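Local coordinates for flavoprotein (Thermotoga maritima, PDB 5V8S) that probably transfers electrons as an FMN-binding oxidoreductase, joining a metallo-beta-lactamase-like domain with a di-iron site to a flavodoxin-like domain, at residues V29-D35 with L187-L191; F154-M158 with K227-L231; Y330-I334 with W363-R369; V357-H361 with I382-I388. The protein carries 1 engineered substitution. One frame throughout, in Å; residues are numbered along the deposited sequence.

Interaction 1. Residues V29-D35 with L187-L191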
loop_
_atom_site.group_PDB
_atom_site.type_symbol
_atom_site.label_atom_id
_atom_site.label_comp_id
_atom_site.label_asym_id
_atom_site.label_seq_id
_atom_site.Cartn_x
_atom_site.Cartn_y
_atom_site.Cartn_z
ATOM N N VAL A 29 2.583 29.792 22.895
ATOM C CA VAL A 29 2.265 28.662 22.026
ATOM C C VAL A 29 1.008 27.989 22.546
ATOM O O VAL A 29 0.808 27.856 23.763
ATOM C CB VAL A 29 3.427 27.647 21.912
ATOM C CG1 VAL A 29 3.763 27.050 23.284
ATOM C CG2 VAL A 29 3.110 26.558 20.876
ATOM N N LEU A 30 0.170 27.553 21.609
ATOM C CA LEU A 30 -0.967 26.674 21.865
ATOM C C LEU A 30 -0.711 25.425 21.035
ATOM O O LEU A 30 -0.806 25.470 19.803
ATOM C CB LEU A 30 -2.272 27.332 21.423
ATOM C CG LEU A 30 -2.626 28.605 22.187
ATOM C CD1 LEU A 30 -3.482 29.488 21.341
ATOM C CD2 LEU A 30 -3.345 28.263 23.469
ATOM N N ARG A 31 -0.377 24.322 21.702
ATOM C CA ARG A 31 0.024 23.088 21.034
ATOM C C ARG A 31 -0.920 21.972 21.454
ATOM O O ARG A 31 -1.158 21.774 22.652
ATOM C CB ARG A 31 1.478 22.712 21.400
ATOM C CG ARG A 31 1.887 21.287 21.021
ATOM C CD ARG A 31 3.355 20.977 21.295
ATOM N NE ARG A 31 3.516 19.550 21.582
ATOM C CZ ARG A 31 4.643 18.990 22.009
ATOM N NH1 ARG A 31 5.740 19.721 22.156
ATOM N NH2 ARG A 31 4.672 17.692 22.297
ATOM N N ILE A 32 -1.457 21.249 20.476
ATOM C CA ILE A 32 -2.241 20.047 20.751
ATOM C C ILE A 32 -1.505 18.841 20.175
ATOM O O ILE A 32 -0.949 18.906 19.072
ATOM C CB ILE A 32 -3.696 20.158 20.254
ATOM C CG1 ILE A 32 -4.508 18.978 20.789
ATOM C CG2 ILE A 32 -3.772 20.247 18.730
ATOM C CD1 ILE A 32 -5.997 19.112 20.599
ATOM N N ASP A 33 -1.441 17.774 20.954
ATOM C CA ASP A 33 -0.731 16.551 20.574
ATOM C C ASP A 33 -1.744 15.556 20.004
ATOM O O ASP A 33 -2.528 14.964 20.753
ATOM C CB ASP A 33 0.010 15.994 21.790
ATOM C CG ASP A 33 1.210 16.835 22.168
ATOM O OD1 ASP A 33 1.470 17.818 21.455
ATOM O OD2 ASP A 33 1.891 16.506 23.157
ATOM N N ASP A 34 -1.717 15.364 18.682
ATOM C CA ASP A 34 -2.695 14.504 18.005
ATOM C C ASP A 34 -2.214 13.063 18.114
ATOM O O ASP A 34 -1.380 12.606 17.328
ATOM C CB ASP A 34 -2.876 14.925 16.549
ATOM C CG ASP A 34 -4.045 14.233 15.885
ATOM O OD1 ASP A 34 -4.601 13.316 16.511
ATOM O OD2 ASP A 34 -4.390 14.604 14.751
ATOM N N ASP A 35 -2.753 12.345 19.090
ATOM C CA ASP A 35 -2.496 10.918 19.231
ATOM C C ASP A 35 -3.623 10.064 18.658
ATOM O O ASP A 35 -3.639 8.848 18.883
ATOM C CB ASP A 35 -2.209 10.540 20.688
ATOM C CG ASP A 35 -3.357 10.848 21.617
ATOM O OD1 ASP A 35 -4.342 11.472 21.190
ATOM O OD2 ASP A 35 -3.267 10.460 22.800
ATOM N N LEU A 187 5.551 13.404 19.260
ATOM C CA LEU A 187 5.005 14.223 20.332
ATOM C C LEU A 187 6.000 14.293 21.478
ATOM O O LEU A 187 5.834 13.593 22.486
ATOM C CB LEU A 187 3.695 13.608 20.814
ATOM C CG LEU A 187 2.638 13.428 19.725
ATOM C CD1 LEU A 187 1.442 12.643 20.275
ATOM C CD2 LEU A 187 2.228 14.780 19.141
ATOM N N PRO A 188 7.036 15.125 21.370
ATOM C CA PRO A 188 8.098 15.111 22.373
ATOM C C PRO A 188 7.588 15.578 23.723
ATOM O O PRO A 188 6.630 16.347 23.838
ATOM C CB PRO A 188 9.138 16.084 21.805
ATOM C CG PRO A 188 8.757 16.306 20.389
ATOM C CD PRO A 188 7.296 16.119 20.317
ATOM N N GLU A 189 8.292 15.134 24.755
ATOM C CA GLU A 189 7.891 15.355 26.132
ATOM C C GLU A 189 8.192 16.768 26.627
ATOM O O GLU A 189 8.026 17.029 27.821
ATOM C CB GLU A 189 8.597 14.331 27.036
ATOM C CG GLU A 189 8.865 12.960 26.377
ATOM C CD GLU A 189 9.212 11.868 27.396
ATOM O OE1 GLU A 189 10.141 11.068 27.134
ATOM O OE2 GLU A 189 8.557 11.813 28.463
ATOM N N ILE A 190 8.634 17.674 25.757
ATOM C CA ILE A 190 8.873 19.074 26.115
ATOM C C ILE A 190 8.567 19.925 24.888
ATOM O O ILE A 190 8.351 19.410 23.792
ATOM C CB ILE A 190 10.293 19.332 26.676
ATOM C CG1 ILE A 190 11.377 19.052 25.643
ATOM C CG2 ILE A 190 10.533 18.500 27.948
ATOM C CD1 ILE A 190 12.760 19.579 26.131
ATOM N N LEU A 191 8.521 21.248 25.077
ATOM C CA LEU A 191 8.138 22.144 23.988
ATOM C C LEU A 191 9.291 22.486 23.059
ATOM O O LEU A 191 9.062 22.751 21.868
ATOM C CB LEU A 191 7.581 23.469 24.533
ATOM C CG LEU A 191 6.219 23.441 25.208
ATOM C CD1 LEU A 191 5.903 24.788 25.838
ATOM C CD2 LEU A 191 5.182 23.094 24.181
HETATM O O HOH W 1 6.525 22.125 20.775
#
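Arg31 reaches from strand 26-34 to the loop 187-191 and ends among its backbone carbonyls. The chain is extended from CG to NE, with CG anti to the backbone N (chi1 167°), which carries the guanidinium across to the loop. NH2 donates to Pro188 O at 2.8 Å, in the carbonyl plane and on a lone pair; NH1 bonds Ile190 O at 3.1 Å, but from above that carbonyl's plane. A water bridges NH1 to Leu191 O, so one side chain holds two loop carbonyls directly and a third through water. On the strand itself Asp33 takes the guanidinium side-on: NE meets the syn lone pair of Asp33 OD1 at 2.7 Å, nearly straight and in plane, while NH2 reaches Asp33 OD2. Trp17 of the edge strand 16-22 adds a cation-pi contact to Arg31 and a hydrogen bond to Asp33 OD2.

Leucines pack at both ends of this polar centre. Leu187 lays CD2 against Asp33 CB at 3.7 Å, and its CD1 approaches Asp35 CB. Leu191 sets CD2 beside the aliphatic part of Arg31, 4.0 Å from CD, and turns CD1 to Val29 CG1.

With its N-H groups shared between the Asp33 carboxylate, two loop carbonyls and a water, the buried arginine pins an irregular loop to the sheet; Asp33 probably offsets the cost of burying the charge, and its side-on grip fixes the guanidinium's rotation.

Interaction 2. Residues F154-M158 with K227-L231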
loop_
_atom_site.group_PDB
_atom_site.type_symbol
_atom_site.label_atom_id
_atom_site.label_comp_id
_atom_site.label_asym_id
_atom_site.label_seq_id
_atom_site.Cartn_x
_atom_site.Cartn_y
_atom_site.Cartn_z
ATOM N N PHE A 154 6.374 43.232 11.299
ATOM C CA PHE A 154 6.211 41.862 10.816
ATOM C C PHE A 154 6.629 41.813 9.352
ATOM O O PHE A 154 6.141 42.602 8.548
ATOM C CB PHE A 154 4.741 41.454 10.905
ATOM C CG PHE A 154 4.265 41.143 12.306
ATOM C CD1 PHE A 154 4.025 42.150 13.216
ATOM C CD2 PHE A 154 4.053 39.823 12.707
ATOM C CE1 PHE A 154 3.583 41.871 14.494
ATOM C CE2 PHE A 154 3.602 39.537 13.979
ATOM C CZ PHE A 154 3.372 40.576 14.881
ATOM N N LYS A 155 7.527 40.902 9.003
ATOM C CA LYS A 155 8.029 40.791 7.643
ATOM C C LYS A 155 7.595 39.446 7.078
ATOM O O LYS A 155 7.773 38.414 7.725
ATOM C CB LYS A 155 9.553 40.891 7.631
ATOM C CG LYS A 155 10.166 40.855 6.241
ATOM C CD LYS A 155 11.672 41.082 6.285
ATOM C CE LYS A 155 12.224 41.353 4.897
ATOM N NZ LYS A 155 11.616 42.591 4.283
ATOM N N PHE A 156 7.008 39.459 5.885
ATOM C CA PHE A 156 6.467 38.256 5.270
ATOM C C PHE A 156 7.357 37.836 4.112
ATOM O O PHE A 156 7.642 38.634 3.213
ATOM C CB PHE A 156 5.021 38.488 4.833
ATOM C CG PHE A 156 4.145 38.882 5.972
ATOM C CD1 PHE A 156 3.630 37.929 6.816
ATOM C CD2 PHE A 156 3.940 40.219 6.272
ATOM C CE1 PHE A 156 2.871 38.281 7.908
ATOM C CE2 PHE A 156 3.176 40.577 7.354
ATOM C CZ PHE A 156 2.644 39.601 8.184
ATOM N N VAL A 157 7.787 36.582 4.137
ATOM C CA VAL A 157 8.697 36.050 3.139
ATOM C C VAL A 157 8.006 34.865 2.474
ATOM O O VAL A 157 7.703 33.863 3.137
ATOM C CB VAL A 157 10.018 35.615 3.784
ATOM C CG1 VAL A 157 10.934 35.011 2.743
ATOM C CG2 VAL A 157 10.678 36.802 4.517
ATOM N N MET A 158 7.775 34.969 1.172
ATOM C CA MET A 158 7.156 33.860 0.451
ATOM C C MET A 158 8.159 32.721 0.305
ATOM O O MET A 158 9.312 32.938 -0.079
ATOM C CB MET A 158 6.692 34.314 -0.934
ATOM C CG MET A 158 5.698 35.470 -0.939
ATOM S SD MET A 158 4.238 35.250 0.091
ATOM C CE MET A 158 4.581 36.395 1.431
ATOM N N LYS A 227 16.973 32.016 0.823
ATOM C CA LYS A 227 16.210 33.237 1.033
ATOM C C LYS A 227 16.264 33.678 2.485
ATOM O O LYS A 227 16.432 34.866 2.776
ATOM C CB LYS A 227 14.765 32.964 0.640
ATOM C CG LYS A 227 14.080 34.105 -0.008
ATOM C CD LYS A 227 12.781 33.659 -0.618
ATOM C CE LYS A 227 12.035 34.859 -1.111
ATOM N NZ LYS A 227 10.795 34.470 -1.777
ATOM N N LEU A 228 16.112 32.744 3.411
ATOM C CA LEU A 228 16.096 33.079 4.823
ATOM C C LEU A 228 17.488 33.366 5.370
ATOM O O LEU A 228 17.602 33.944 6.459
ATOM C CB LEU A 228 15.412 31.952 5.610
ATOM C CG LEU A 228 13.933 31.727 5.246
ATOM C CD1 LEU A 228 13.348 30.579 6.039
ATOM C CD2 LEU A 228 13.115 32.982 5.484
ATOM N N SER A 229 18.544 33.023 4.627
ATOM C CA SER A 229 19.897 33.159 5.151
ATOM C C SER A 229 20.314 34.613 5.313
ATOM O O SER A 229 21.302 34.881 6.000
ATOM C CB SER A 229 20.896 32.440 4.242
ATOM O OG SER A 229 21.093 33.157 3.039
ATOM N N SER A 230 19.606 35.551 4.688
ATOM C CA SER A 230 19.897 36.968 4.868
ATOM C C SER A 230 19.221 37.562 6.095
ATOM O O SER A 230 19.381 38.762 6.354
ATOM C CB SER A 230 19.457 37.754 3.635
ATOM O OG SER A 230 18.052 37.932 3.635
ATOM N N LEU A 231 18.482 36.765 6.855
ATOM C CA LEU A 231 17.802 37.217 8.052
ATOM C C LEU A 231 18.507 36.626 9.259
ATOM O O LEU A 231 18.936 35.469 9.230
ATOM C CB LEU A 231 16.347 36.739 8.055
ATOM C CG LEU A 231 15.441 37.344 6.980
ATOM C CD1 LEU A 231 14.115 36.598 6.955
ATOM C CD2 LEU A 231 15.220 38.840 7.213
#
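Val157 of strand 152-158 faces the end of helix 218-228 and the turn that follows, and its two methyls divide the work. CG1 lies 4.0 Å from Leu228 CD2 and equally close to Lys227 CE, whereas CG2 turns to Leu231 CD1 at 4.2 Å. The split follows from chi1 of 178°, which puts CG1 anti to the backbone N and CG2 beside it. Two residues earlier on the same side of the strand, Lys155 adds the methylene CD, 4.3 Å from Leu231 CD2, so that Leu231 spans both side chains.

The polar part of the contact is carried by Lys227. Its chain, extended beyond CG, runs past Val157 in the opposite direction and delivers NZ to Met158 O at 2.7 Å, tilted 21° from the carbonyl plane. A salt bridge to Asp143 holds the same ammonium, and the other oxygen of Asp143 accepts from Met158 N; one carboxylate thereby positions both the lysine and the strand end it binds. The ammonium of Lys155 is likewise held away from the leucines, by Glu146 and Gly144 O.

Behind this shell, a type I turn from Leu228 to Leu231, closed by Leu231 N to Leu228 O at 3.0 Å, brings the two leucines round to the strand. On the other side of the strand, Phe154 and Phe156 pack on Ile94 of a second sheet. A strand between a helix and the partner sheet is the layering of the alpha-beta/beta-alpha sandwich of the metallo-beta-lactamase fold.

Interaction 3. Residues Y330-I334 with W363-R369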
loop_
_atom_site.group_PDB
_atom_site.type_symbol
_atom_site.label_atom_id
_atom_site.label_comp_id
_atom_site.label_asym_id
_atom_site.label_seq_id
_atom_site.Cartn_x
_atom_site.Cartn_y
_atom_site.Cartn_z
ATOM N N TYR A 330 8.417 -13.111 -11.855
ATOM C CA TYR A 330 7.603 -14.264 -12.243
ATOM C C TYR A 330 6.626 -13.859 -13.349
ATOM O O TYR A 330 7.059 -13.605 -14.477
ATOM C CB TYR A 330 6.931 -14.898 -11.009
ATOM C CG TYR A 330 7.944 -15.229 -9.910
ATOM C CD1 TYR A 330 8.726 -16.371 -9.989
ATOM C CD2 TYR A 330 8.133 -14.380 -8.813
ATOM C CE1 TYR A 330 9.656 -16.676 -9.011
ATOM C CE2 TYR A 330 9.081 -14.675 -7.820
ATOM C CZ TYR A 330 9.826 -15.829 -7.925
ATOM O OH TYR A 330 10.770 -16.134 -6.956
ATOM N N GLU A 331 5.322 -13.766 -13.040
ATOM C CA GLU A 331 4.319 -13.412 -14.045
ATOM C C GLU A 331 4.355 -11.937 -14.460
ATOM O O GLU A 331 3.924 -11.612 -15.574
ATOM C CB GLU A 331 2.915 -13.776 -13.529
ATOM C CG GLU A 331 2.375 -12.889 -12.384
ATOM C CD GLU A 331 2.969 -13.275 -11.019
ATOM O OE1 GLU A 331 3.863 -14.160 -10.986
ATOM O OE2 GLU A 331 2.525 -12.713 -9.978
ATOM N N ALA A 332 4.857 -11.044 -13.608
ATOM C CA ALA A 332 4.810 -9.603 -13.858
ATOM C C ALA A 332 6.173 -9.010 -13.540
ATOM O O ALA A 332 6.965 -9.616 -12.825
ATOM C CB ALA A 332 3.749 -8.916 -12.982
ATOM N N GLU A 333 6.437 -7.811 -14.068
ATOM C CA GLU A 333 7.727 -7.177 -13.831
ATOM C C GLU A 333 7.797 -6.520 -12.461
ATOM O O GLU A 333 8.875 -6.495 -11.850
ATOM C CB GLU A 333 8.029 -6.124 -14.905
ATOM C CG GLU A 333 8.470 -6.680 -16.265
ATOM C CD GLU A 333 9.765 -7.494 -16.207
ATOM O OE1 GLU A 333 10.515 -7.384 -15.208
ATOM O OE2 GLU A 333 10.030 -8.241 -17.178
ATOM N N ILE A 334 6.696 -5.950 -12.005
ATOM C CA ILE A 334 6.727 -5.309 -10.715
ATOM C C ILE A 334 5.451 -5.585 -9.963
ATOM O O ILE A 334 4.364 -5.325 -10.449
ATOM C CB ILE A 334 6.909 -3.782 -10.819
ATOM C CG1 ILE A 334 7.993 -3.415 -11.829
ATOM C CG2 ILE A 334 7.271 -3.205 -9.468
ATOM C CD1 ILE A 334 8.169 -1.920 -11.984
ATOM N N TRP A 363 8.631 -14.238 -16.745
ATOM C CA TRP A 363 8.090 -14.474 -18.075
ATOM C C TRP A 363 7.054 -13.423 -18.439
ATOM O O TRP A 363 6.084 -13.701 -19.153
ATOM C CB TRP A 363 7.512 -15.883 -18.170
ATOM C CG TRP A 363 6.474 -16.189 -17.133
ATOM C CD1 TRP A 363 5.151 -15.962 -17.226
ATOM C CD2 TRP A 363 6.689 -16.793 -15.850
ATOM N NE1 TRP A 363 4.509 -16.387 -16.085
ATOM C CE2 TRP A 363 5.432 -16.904 -15.223
ATOM C CE3 TRP A 363 7.821 -17.239 -15.169
ATOM C CZ2 TRP A 363 5.269 -17.462 -13.964
ATOM C CZ3 TRP A 363 7.659 -17.786 -13.903
ATOM C CH2 TRP A 363 6.395 -17.898 -13.318
ATOM N N ALA A 364 7.250 -12.209 -17.950
ATOM C CA ALA A 364 6.309 -11.142 -18.213
ATOM C C ALA A 364 6.351 -10.755 -19.692
ATOM O O ALA A 364 7.406 -10.830 -20.329
ATOM C CB ALA A 364 6.666 -9.925 -17.365
ATOM N N PRO A 365 5.214 -10.349 -20.263
ATOM C CA PRO A 365 5.224 -9.797 -21.623
ATOM C C PRO A 365 6.253 -8.681 -21.758
ATOM O O PRO A 365 6.449 -7.874 -20.845
ATOM C CB PRO A 365 3.796 -9.271 -21.798
ATOM C CG PRO A 365 2.968 -10.147 -20.913
ATOM C CD PRO A 365 3.844 -10.505 -19.739
ATOM N N SER A 366 6.906 -8.637 -22.921
ATOM C CA SER A 366 8.060 -7.759 -23.094
ATOM C C SER A 366 7.697 -6.286 -22.944
ATOM O O SER A 366 8.562 -5.473 -22.599
ATOM C CB SER A 366 8.713 -8.016 -24.455
ATOM O OG SER A 366 9.216 -9.341 -24.529
ATOM N N ALA A 367 6.436 -5.920 -23.185
ATOM C CA ALA A 367 6.025 -4.518 -23.159
ATOM C C ALA A 367 5.864 -3.953 -21.749
ATOM O O ALA A 367 5.538 -2.768 -21.611
ATOM C CB ALA A 367 4.721 -4.331 -23.944
ATOM N N GLU A 368 6.082 -4.750 -20.705
ATOM C CA GLU A 368 5.958 -4.258 -19.339
ATOM C C GLU A 368 7.243 -3.559 -18.909
ATOM O O GLU A 368 8.346 -4.070 -19.137
ATOM C CB GLU A 368 5.655 -5.411 -18.380
ATOM C CG GLU A 368 4.178 -5.725 -18.229
ATOM C CD GLU A 368 3.923 -6.882 -17.281
ATOM O OE1 GLU A 368 4.714 -7.067 -16.330
ATOM O OE2 GLU A 368 2.928 -7.607 -17.490
ATOM N N ARG A 369 7.093 -2.365 -18.312
ATOM C CA ARG A 369 8.219 -1.648 -17.700
ATOM C C ARG A 369 8.880 -2.486 -16.587
ATOM O O ARG A 369 8.211 -2.968 -15.663
ATOM C CB ARG A 369 7.714 -0.309 -17.127
ATOM C CG ARG A 369 7.624 0.909 -18.121
ATOM C CD ARG A 369 8.889 1.842 -18.039
ATOM N NE ARG A 369 8.656 3.300 -17.950
ATOM C CZ ARG A 369 7.856 3.918 -17.066
ATOM N NH1 ARG A 369 7.134 3.235 -16.182
ATOM N NH2 ARG A 369 7.755 5.237 -17.062
HETATM O O HOH W 2 4.475 -5.103 -14.092
#
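Tyr330 and Trp363 bring the two loops together through both backbone and side chain. Among the hydrogen bonds, Trp363 N donates to Tyr330 O at 2.8 Å, while Glu333 N meets Glu368 OE1 at 2.9 Å, nearly along its C-O axis. That carboxylate oxygen also receives a water bound by Ile334 N, so one glutamate of the 363-369 loop holds two successive backbone amides, Glu333 N directly and Ile334 N through the water. A longer CA-H...O contact joins Ala364 CA to Glu331 O at 3.6 Å.

The aromatic contacts gather on the indole. With chi1 at 56°, CG of Trp363 sits between the backbone N and the carbonyl carbon, and the ring folds over the 330-331 peptide. Tyr330 O stands 3.5 Å above the ring plane over its centre, and Glu331 CA makes a CH-pi contact 4.0 Å from the centroid of the five-membered ring. Trp363 CH2 touches Tyr330 CB at 3.8 Å. Trp363 NE1 is buried with no polar partner.

Apolar and mixed packing fills the rest: Glu333 bends at chi2, lays CG on Glu368 CB at 3.7 Å and brings OE2 to Ala364 CB.

Trp164 and Phe124 of the second subunit meet Trp363 edge-to-face. Both loops follow strands of the parallel flavodoxin-like sheet, 322-327 and 354-360, and lead into helices 336-348 and 371-376, so the contact ties neighbouring loops beyond the strands' C-terminal ends.

Interaction 4. Residues V357-H361 with I382-I388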
loop_
_atom_site.group_PDB
_atom_site.type_symbol
_atom_site.label_atom_id
_atom_site.label_comp_id
_atom_site.label_asym_id
_atom_site.label_seq_id
_atom_site.Cartn_x
_atom_site.Cartn_y
_atom_site.Cartn_z
ATOM N N VAL A 357 20.378 -3.417 -8.373
ATOM C CA VAL A 357 19.111 -4.107 -8.570
ATOM C C VAL A 357 19.397 -5.596 -8.681
ATOM O O VAL A 357 20.269 -6.010 -9.455
ATOM C CB VAL A 357 18.356 -3.600 -9.812
ATOM C CG1 VAL A 357 17.056 -4.420 -10.018
ATOM C CG2 VAL A 357 18.055 -2.118 -9.685
ATOM N N PHE A 358 18.711 -6.376 -7.859
ATOM C CA PHE A 358 18.644 -7.824 -7.975
ATOM C C PHE A 358 17.213 -8.163 -8.361
ATOM O O PHE A 358 16.268 -7.683 -7.735
ATOM C CB PHE A 358 18.974 -8.498 -6.632
ATOM C CG PHE A 358 20.394 -8.305 -6.155
ATOM C CD1 PHE A 358 20.797 -7.115 -5.590
ATOM C CD2 PHE A 358 21.312 -9.333 -6.227
ATOM C CE1 PHE A 358 22.106 -6.952 -5.140
ATOM C CE2 PHE A 358 22.615 -9.171 -5.783
ATOM C CZ PHE A 358 23.016 -7.982 -5.240
ATOM N N GLY A 359 17.035 -8.986 -9.377
ATOM C CA GLY A 359 15.685 -9.277 -9.825
ATOM C C GLY A 359 15.564 -10.669 -10.389
ATOM O O GLY A 359 16.499 -11.186 -11.012
ATOM N N VAL A 360 14.397 -11.278 -10.160
ATOM C CA VAL A 360 14.087 -12.569 -10.746
ATOM C C VAL A 360 13.872 -12.406 -12.240
ATOM O O VAL A 360 13.324 -11.397 -12.706
ATOM C CB VAL A 360 12.813 -13.099 -10.072
ATOM C CG1 VAL A 360 12.306 -14.309 -10.805
ATOM C CG2 VAL A 360 13.114 -13.426 -8.608
ATOM N N HIS A 361 14.285 -13.418 -13.000
ATOM C CA HIS A 361 14.026 -13.467 -14.435
ATOM C C HIS A 361 12.686 -14.163 -14.631
ATOM O O HIS A 361 12.590 -15.393 -14.547
ATOM C CB HIS A 361 15.141 -14.219 -15.148
ATOM C CG HIS A 361 14.959 -14.295 -16.630
ATOM N ND1 HIS A 361 14.454 -13.250 -17.372
ATOM C CD2 HIS A 361 15.215 -15.293 -17.509
ATOM C CE1 HIS A 361 14.402 -13.601 -18.645
ATOM N NE2 HIS A 361 14.862 -14.834 -18.755
ATOM N N ILE A 382 21.838 3.288 -11.569
ATOM C CA ILE A 382 21.884 1.836 -11.409
ATOM C C ILE A 382 23.262 1.352 -11.837
ATOM O O ILE A 382 23.643 1.494 -13.002
ATOM C CB ILE A 382 20.787 1.141 -12.223
ATOM C CG1 ILE A 382 19.403 1.630 -11.787
ATOM C CG2 ILE A 382 20.917 -0.376 -12.045
ATOM C CD1 ILE A 382 18.289 1.171 -12.705
ATOM N N LEU A 383 24.003 0.763 -10.901
ATOM C CA LEU A 383 25.353 0.309 -11.220
ATOM C C LEU A 383 25.349 -1.019 -11.953
ATOM O O LEU A 383 26.178 -1.239 -12.841
ATOM C CB LEU A 383 26.186 0.161 -9.952
ATOM C CG LEU A 383 26.304 1.409 -9.099
ATOM C CD1 LEU A 383 27.271 1.124 -7.950
ATOM C CD2 LEU A 383 26.802 2.568 -9.938
ATOM N N SER A 384 24.447 -1.917 -11.580
ATOM C CA SER A 384 24.358 -3.208 -12.240
ATOM C C SER A 384 23.020 -3.836 -11.913
ATOM O O SER A 384 22.337 -3.447 -10.959
ATOM C CB SER A 384 25.475 -4.169 -11.810
ATOM O OG SER A 384 25.315 -4.554 -10.457
ATOM N N PHE A 385 22.697 -4.855 -12.709
ATOM C CA PHE A 385 21.568 -5.748 -12.494
ATOM C C PHE A 385 22.104 -7.160 -12.289
ATOM O O PHE A 385 22.966 -7.622 -13.052
ATOM C CB PHE A 385 20.631 -5.733 -13.700
ATOM C CG PHE A 385 19.494 -6.693 -13.574
ATOM C CD1 PHE A 385 18.326 -6.316 -12.938
ATOM C CD2 PHE A 385 19.602 -7.985 -14.063
ATOM C CE1 PHE A 385 17.274 -7.210 -12.809
ATOM C CE2 PHE A 385 18.561 -8.878 -13.937
ATOM C CZ PHE A 385 17.394 -8.491 -13.307
ATOM N N THR A 386 21.605 -7.835 -11.257
ATOM C CA THR A 386 21.991 -9.208 -10.943
ATOM C C THR A 386 20.745 -10.075 -10.892
ATOM O O THR A 386 19.776 -9.749 -10.205
ATOM C CB THR A 386 22.729 -9.281 -9.597
ATOM O OG1 THR A 386 23.889 -8.441 -9.633
ATOM C CG2 THR A 386 23.161 -10.697 -9.280
ATOM N N GLU A 387 20.795 -11.200 -11.585
ATOM C CA GLU A 387 19.654 -12.089 -11.649
ATOM C C GLU A 387 19.519 -12.872 -10.348
ATOM O O GLU A 387 20.503 -13.420 -9.834
ATOM C CB GLU A 387 19.826 -13.071 -12.809
ATOM C CG GLU A 387 18.584 -13.914 -13.009
ATOM C CD GLU A 387 18.700 -14.940 -14.126
ATOM O OE1 GLU A 387 19.733 -14.969 -14.827
ATOM O OE2 GLU A 387 17.742 -15.733 -14.289
ATOM N N ILE A 388 18.294 -12.933 -9.829
ATOM C CA ILE A 388 17.968 -13.783 -8.692
ATOM C C ILE A 388 17.535 -15.124 -9.259
ATOM O O ILE A 388 16.502 -15.220 -9.921
ATOM C CB ILE A 388 16.874 -13.163 -7.812
ATOM C CG1 ILE A 388 17.369 -11.855 -7.179
ATOM C CG2 ILE A 388 16.409 -14.178 -6.747
ATOM C CD1 ILE A 388 16.312 -11.126 -6.376
HETATM O O HOH W 3 23.207 -5.888 -8.955
HETATM O O HOH W 4 15.691 -15.773 -12.397
#
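Phe385 fits its ring against the hollow at Gly359, flanked by Val357 on the neighbouring strand. With CG anti to the backbone N (chi1 177°), the ring leans across: CD1 rests 3.7 Å from Val357 CG1, and CZ reaches 3.7 Å from Gly359 O. Gly359 presents bare backbone, and Phe385 CE1 comes to 3.9 Å from Gly359 N. Farther along this face Ile382 CG2 meets the other methyl of Val357, CG2.

On the reverse face Phe358 and Thr386 lie side by side, pointing the same way, with Phe358 CD2 against Thr386 CB at 3.7 Å. Ile388 fills the next recess: CD1 presses on Phe358 CB at 3.7 Å, while CB and CG2 meet Val360 CG2, the two side chains crossing at about a right angle. Phe358 and Ile388 both pack on Val282 of helix 278-292, and Thr386 on Ala401 of helix 395-409.

Between the two faces runs the parallel pairing, from Val357 N to Ser384 O through Thr386 N to Val357 O at 2.9 Å, then Gly359 N to Thr386 O and Ile388 N to Gly359 O at 2.8 Å. At the exit a water links His361 N, Glu387 OE2 and Ile388 O.

The strands belong to a beta-alpha-beta unit with helix 371-376 between them; 381-388 is the edge strand and 354-360 its inner neighbour in the five-stranded parallel sheet, order 2-1-3-4-5, that defines the flavodoxin-like fold.

In the fold
Interactions 1 and 2 lie in the metallo-beta-lactamase-like part, their centres 26 Å apart, and each fastens a segment to a different sheet. The first is a buried contact, built on a charged side chain bonded to carbonyls; the second is partly buried, mostly methyls with a lysine at the margin. Interactions 3 and 4 sit on the other side of the chain's centre in the flavodoxin-like part. Strand 354-360 of interaction 4 leads into the 363-369 loop of interaction 3, and the two touch where Tyr330 OH lies 3.9 Å from Val360 CG2. There regular strand pairing in interaction 4 gives way to loop-to-loop bonds at the surface in interaction 3, which alone is touched by the second subunit.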